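Local coordinates for dual specificity protein phosphatase 18 (Homo sapiens, PDB 2ESB) that removes phosphate from phosphotyrosine and, less readily, phosphothreonine in MAP kinase peptides, as a dual specificity member of the protein-tyrosine phosphatase family, at residues L39-N44 with I64-V69; M48-S53 with A87-S92. All coordinates share one frame; numbering follows the deposited sequence.

Interaction 1 of 2, residues L39-N44 with I64-V69; sequences LMLSSN and IQYMQV
The Tyr66 ring meets Leu41 at its hydroxyl end: the methyl CD1 of Leu41 lies 4.0 Å from Tyr66 OH, off to one side of the ring plane, with the two side chains arriving from opposite directions. On that same side Ile64, from the ring's own segment, lays its CG2 over the CE1-CZ rim of the ring, 3.6 Å from Tyr66 CE1. A methyl offers the hydroxyl no hydrogen bond, so the touch on Leu41 is packing; the polar partner of Tyr66 OH is the backbone N of Tyr61. Leu41 and Ile64 form the apolar centre, crossing at about a right angle. Ile64 runs out straight (chi2 179°), which carries CD1 to 3.8 Å from Leu41 CD1 and 3.9 Å from Leu41 CB. Just beyond the helix, the Asn44 amide is held from within its own segment. Its ND2 donates to Met40 O over 2.8 Å, nearly straight at 171°, and that carbonyl also accepts from Asn44 N at 3.2 Å. The example illustrates how the two faces of an edge strand meet different helices in the alpha/beta fold of protein-tyrosine phosphatases: Leu41 of helix 38-43 touches Tyr66 and, just before the strand, Ile64, while Gln65 and Met67 touch helix 83-95.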
loop_
_atom_site.group_PDB
_atom_site.type_symbol
_atom_site.label_atom_id
_atom_site.label_comp_id
_atom_site.label_asym_id
_atom_site.label_seq_id
_atom_site.Cartn_x
_atom_site.Cartn_y
_atom_site.Cartn_z
ATOM N N LEU A 39 -7.393 -14.554 14.309
ATOM C CA LEU A 39 -6.215 -15.375 14.577
ATOM C C LEU A 39 -4.995 -14.938 13.790
ATOM O O LEU A 39 -3.879 -14.918 14.311
ATOM C CB LEU A 39 -6.501 -16.845 14.264
ATOM C CG LEU A 39 -7.354 -17.586 15.292
ATOM C CD1 LEU A 39 -7.542 -19.032 14.846
ATOM C CD2 LEU A 39 -6.679 -17.526 16.650
ATOM N N MET A 40 -5.217 -14.593 12.529
ATOM C CA MET A 40 -4.143 -14.168 11.661
ATOM C C MET A 40 -3.560 -12.842 12.127
ATOM O O MET A 40 -2.354 -12.617 12.039
ATOM C CB MET A 40 -4.658 -14.039 10.233
ATOM C CG MET A 40 -3.550 -14.014 9.205
ATOM S SD MET A 40 -4.208 -14.316 7.574
ATOM C CE MET A 40 -4.466 -16.062 7.668
ATOM N N LEU A 41 -4.421 -11.955 12.607
ATOM C CA LEU A 41 -3.956 -10.663 13.095
ATOM C C LEU A 41 -3.115 -10.864 14.358
ATOM O O LEU A 41 -2.003 -10.340 14.476
ATOM C CB LEU A 41 -5.146 -9.750 13.413
ATOM C CG LEU A 41 -5.997 -9.337 12.208
ATOM C CD1 LEU A 41 -7.203 -8.559 12.690
ATOM C CD2 LEU A 41 -5.164 -8.510 11.227
ATOM N N SER A 42 -3.633 -11.631 15.309
ATOM C CA SER A 42 -2.880 -11.830 16.539
ATOM C C SER A 42 -1.593 -12.631 16.328
ATOM O O SER A 42 -0.553 -12.307 16.909
ATOM C CB SER A 42 -3.762 -12.494 17.608
ATOM O OG SER A 42 -4.298 -13.712 17.147
ATOM N N SER A 43 -1.645 -13.651 15.477
ATOM C CA SER A 43 -0.471 -14.482 15.234
ATOM C C SER A 43 0.658 -13.718 14.529
ATOM O O SER A 43 1.828 -14.061 14.671
ATOM C CB SER A 43 -0.852 -15.715 14.413
ATOM O OG SER A 43 -1.002 -15.377 13.048
ATOM N N ASN A 44 0.309 -12.695 13.756
ATOM C CA ASN A 44 1.317 -11.894 13.080
ATOM C C ASN A 44 1.558 -10.620 13.881
ATOM O O ASN A 44 2.206 -9.684 13.411
ATOM C CB ASN A 44 0.863 -11.556 11.661
ATOM C CG ASN A 44 0.960 -12.743 10.729
ATOM O OD1 ASN A 44 2.024 -13.037 10.199
ATOM N ND2 ASN A 44 -0.150 -13.446 10.545
ATOM N N ILE A 64 -6.524 -3.837 18.947
ATOM C CA ILE A 64 -6.021 -3.541 17.616
ATOM C C ILE A 64 -6.628 -2.193 17.264
ATOM O O ILE A 64 -7.799 -1.943 17.558
ATOM C CB ILE A 64 -6.451 -4.603 16.587
ATOM C CG1 ILE A 64 -5.804 -5.947 16.952
ATOM C CG2 ILE A 64 -6.034 -4.158 15.185
ATOM C CD1 ILE A 64 -6.166 -7.094 16.030
ATOM N N GLN A 65 -5.823 -1.313 16.680
ATOM C CA GLN A 65 -6.294 0.014 16.286
ATOM C C GLN A 65 -6.666 -0.014 14.809
ATOM O O GLN A 65 -5.958 -0.620 14.011
ATOM C CB GLN A 65 -5.192 1.057 16.524
ATOM C CG GLN A 65 -5.673 2.489 16.359
ATOM C CD GLN A 65 -4.524 3.494 16.365
ATOM O OE1 GLN A 65 -3.559 3.344 17.118
ATOM N NE2 GLN A 65 -4.631 4.526 15.528
ATOM N N TYR A 66 -7.774 0.637 14.449
ATOM C CA TYR A 66 -8.241 0.661 13.062
ATOM C C TYR A 66 -8.481 2.072 12.538
ATOM O O TYR A 66 -8.771 2.989 13.304
ATOM C CB TYR A 66 -9.575 -0.101 12.919
ATOM C CG TYR A 66 -9.529 -1.576 13.264
ATOM C CD1 TYR A 66 -9.546 -2.004 14.591
ATOM C CD2 TYR A 66 -9.468 -2.539 12.261
ATOM C CE1 TYR A 66 -9.506 -3.360 14.914
ATOM C CE2 TYR A 66 -9.423 -3.912 12.573
ATOM C CZ TYR A 66 -9.444 -4.311 13.900
ATOM O OH TYR A 66 -9.412 -5.653 14.219
ATOM N N MET A 67 -8.363 2.236 11.227
ATOM C CA MET A 67 -8.653 3.513 10.591
ATOM C C MET A 67 -9.005 3.215 9.141
ATOM O O MET A 67 -8.732 2.124 8.632
ATOM C CB MET A 67 -7.464 4.476 10.657
ATOM C CG MET A 67 -6.349 4.176 9.680
ATOM S SD MET A 67 -5.092 5.466 9.780
ATOM C CE MET A 67 -5.880 6.696 8.713
ATOM N N GLN A 68 -9.609 4.181 8.469
ATOM C CA GLN A 68 -10.000 3.969 7.090
ATOM C C GLN A 68 -9.685 5.165 6.219
ATOM O O GLN A 68 -9.875 6.317 6.628
ATOM C CB GLN A 68 -11.497 3.661 7.032
ATOM C CG GLN A 68 -12.013 3.227 5.669
ATOM C CD GLN A 68 -13.288 2.416 5.786
ATOM O OE1 GLN A 68 -13.753 2.126 6.892
ATOM N NE2 GLN A 68 -13.853 2.033 4.650
ATOM N N VAL A 69 -9.172 4.869 5.027
ATOM C CA VAL A 69 -8.832 5.865 4.008
ATOM C C VAL A 69 -9.847 5.505 2.933
ATOM O O VAL A 69 -9.617 4.598 2.129
ATOM C CB VAL A 69 -7.405 5.648 3.483
ATOM C CG1 VAL A 69 -7.058 6.709 2.427
ATOM C CG2 VAL A 69 -6.439 5.705 4.642
#

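Interaction 2 of 2, residues M48-S53 with A87-S92; sequences MVINVS and ADHIHS
Strand 48-51 and helix 87-92 run nearly antiparallel, at 165°, with their axes 10.5 Å apart at closest approach. The spacing is that of a helix packed on a sheet, and the helix is that of a beta-alpha-beta crossover: helix 83-95 links the parallel strands 65-68 and 100-103 and, in passing, packs on strand 48-51, which lies between them. Met48 and His89 carry the contact. The thioether comes to the imidazole at its edge, a Met-aromatic contact: SD lies 3.3 Å from His89 CE1, and its line to the ring centroid is 74° off the normal. With CG anti to the backbone N (chi1 -177°) and bends at chi2 and chi3, Met48 wraps this corner of the ring, and its CE reaches 3.6 Å from the same His89 CE1. Replaced by an alanine, Met48 would lose CG, SD and CE, which would probably take away its packing at the CE1 corner and let the His89 ring turn more easily. Further along, Ile50 CD1 packs 4.2 Å from Ile90 CG1. At the end of the strand polar bonds take over. The Asn51 amide gives its ND2 to Val56 O and Asn58 OD1, while Ser53 OG donates to Asn51 OD1 at 2.7 Å, in the carbonyl plane and on a lone pair.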
loop_
_atom_site.group_PDB
_atom_site.type_symbol
_atom_site.label_atom_id
_atom_site.label_comp_id
_atom_site.label_asym_id
_atom_site.label_seq_id
_atom_site.Cartn_x
_atom_site.Cartn_y
_atom_site.Cartn_z
ATOM N N MET A 48 -2.055 -2.375 14.254
ATOM C CA MET A 48 -2.674 -1.291 13.506
ATOM C C MET A 48 -3.197 -1.812 12.168
ATOM O O MET A 48 -2.469 -2.471 11.426
ATOM C CB MET A 48 -1.644 -0.183 13.234
ATOM C CG MET A 48 -2.219 1.037 12.505
ATOM S SD MET A 48 -3.285 2.023 13.588
ATOM C CE MET A 48 -4.544 2.566 12.439
ATOM N N VAL A 49 -4.458 -1.519 11.872
ATOM C CA VAL A 49 -5.071 -1.934 10.617
ATOM C C VAL A 49 -5.525 -0.695 9.850
ATOM O O VAL A 49 -6.321 0.108 10.349
ATOM C CB VAL A 49 -6.294 -2.852 10.853
ATOM C CG1 VAL A 49 -6.987 -3.139 9.523
ATOM C CG2 VAL A 49 -5.846 -4.173 11.508
ATOM N N ILE A 50 -5.005 -0.535 8.639
ATOM C CA ILE A 50 -5.356 0.600 7.797
ATOM C C ILE A 50 -6.128 0.084 6.588
ATOM O O ILE A 50 -5.574 -0.565 5.706
ATOM C CB ILE A 50 -4.105 1.361 7.319
ATOM C CG1 ILE A 50 -3.291 1.837 8.532
ATOM C CG2 ILE A 50 -4.534 2.559 6.483
ATOM C CD1 ILE A 50 -2.048 2.681 8.186
ATOM N N ASN A 51 -7.419 0.377 6.577
ATOM C CA ASN A 51 -8.340 -0.056 5.541
ATOM C C ASN A 51 -8.383 1.008 4.454
ATOM O O ASN A 51 -8.963 2.080 4.632
ATOM C CB ASN A 51 -9.713 -0.281 6.204
ATOM C CG ASN A 51 -10.818 -0.650 5.223
ATOM O OD1 ASN A 51 -10.676 -0.549 4.005
ATOM N ND2 ASN A 51 -11.952 -1.056 5.774
ATOM N N VAL A 52 -7.753 0.710 3.322
ATOM C CA VAL A 52 -7.716 1.651 2.218
ATOM C C VAL A 52 -8.848 1.354 1.233
ATOM O O VAL A 52 -8.623 0.876 0.123
ATOM C CB VAL A 52 -6.344 1.597 1.484
ATOM C CG1 VAL A 52 -6.170 2.836 0.631
ATOM C CG2 VAL A 52 -5.208 1.491 2.498
ATOM N N SER A 53 -10.075 1.625 1.651
ATOM C CA SER A 53 -11.230 1.382 0.785
ATOM C C SER A 53 -12.439 2.137 1.305
ATOM O O SER A 53 -12.487 2.546 2.462
ATOM C CB SER A 53 -11.597 -0.099 0.770
ATOM O OG SER A 53 -12.362 -0.404 1.929
ATOM N N ALA A 87 2.229 7.182 5.348
ATOM C CA ALA A 87 3.610 6.699 5.455
ATOM C C ALA A 87 4.153 7.024 6.856
ATOM O O ALA A 87 4.796 6.191 7.513
ATOM C CB ALA A 87 4.488 7.359 4.395
ATOM N N ASP A 88 3.896 8.241 7.316
ATOM C CA ASP A 88 4.365 8.644 8.641
ATOM C C ASP A 88 3.662 7.826 9.734
ATOM O O ASP A 88 4.250 7.520 10.775
ATOM C CB ASP A 88 4.106 10.133 8.871
ATOM C CG ASP A 88 4.879 11.028 7.904
ATOM O OD1 ASP A 88 5.870 10.579 7.290
ATOM O OD2 ASP A 88 4.493 12.203 7.769
ATOM N N HIS A 89 2.409 7.455 9.486
ATOM C CA HIS A 89 1.649 6.677 10.462
ATOM C C HIS A 89 2.282 5.288 10.588
ATOM O O HIS A 89 2.497 4.793 11.686
ATOM C CB HIS A 89 0.185 6.566 10.012
ATOM C CG HIS A 89 -0.756 6.077 11.074
ATOM N ND1 HIS A 89 -0.621 4.854 11.697
ATOM C CD2 HIS A 89 -1.892 6.625 11.570
ATOM C CE1 HIS A 89 -1.637 4.665 12.523
ATOM N NE2 HIS A 89 -2.423 5.724 12.463
ATOM N N ILE A 90 2.583 4.661 9.457
ATOM C CA ILE A 90 3.204 3.337 9.470
ATOM C C ILE A 90 4.528 3.400 10.232
ATOM O O ILE A 90 4.837 2.536 11.048
ATOM C CB ILE A 90 3.442 2.845 8.026
ATOM C CG1 ILE A 90 2.086 2.651 7.334
ATOM C CG2 ILE A 90 4.245 1.548 8.029
ATOM C CD1 ILE A 90 2.194 2.481 5.826
ATOM N N HIS A 91 5.302 4.437 9.956
ATOM C CA HIS A 91 6.583 4.624 10.621
ATOM C C HIS A 91 6.415 4.792 12.133
ATOM O O HIS A 91 7.157 4.189 12.908
ATOM C CB HIS A 91 7.294 5.849 10.047
ATOM C CG HIS A 91 8.607 6.139 10.705
ATOM N ND1 HIS A 91 9.679 5.274 10.639
ATOM C CD2 HIS A 91 9.006 7.177 11.475
ATOM C CE1 HIS A 91 10.682 5.766 11.344
ATOM N NE2 HIS A 91 10.300 6.919 11.861
ATOM N N SER A 92 5.440 5.596 12.559
ATOM C CA SER A 92 5.222 5.806 13.995
ATOM C C SER A 92 4.850 4.514 14.706
ATOM O O SER A 92 5.298 4.271 15.827
ATOM C CB SER A 92 4.128 6.840 14.240
ATOM O OG SER A 92 4.506 8.095 13.712
#

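Overall arrangement
From the N terminus, the chain passes through helix 38-43, strand 48-51, strand 65-68 and helix 83-95. Interaction 1 closes a loop that holds strand 48-51, and interaction 2 closes one that holds strand 65-68, so the two loops cross rather than nest. The sheet joins them: its two neighbouring parallel strands are bonded through Val49 N and Gln65 O, and Gln68 NE2 adds a probable hydrogen bond to Ser53 O. Gln65 also packs against Met48. Each strand thus belongs to one contact while lying beside the other, a compact example of how interleaved contacts bind two helices to one sheet in this catalytic domain.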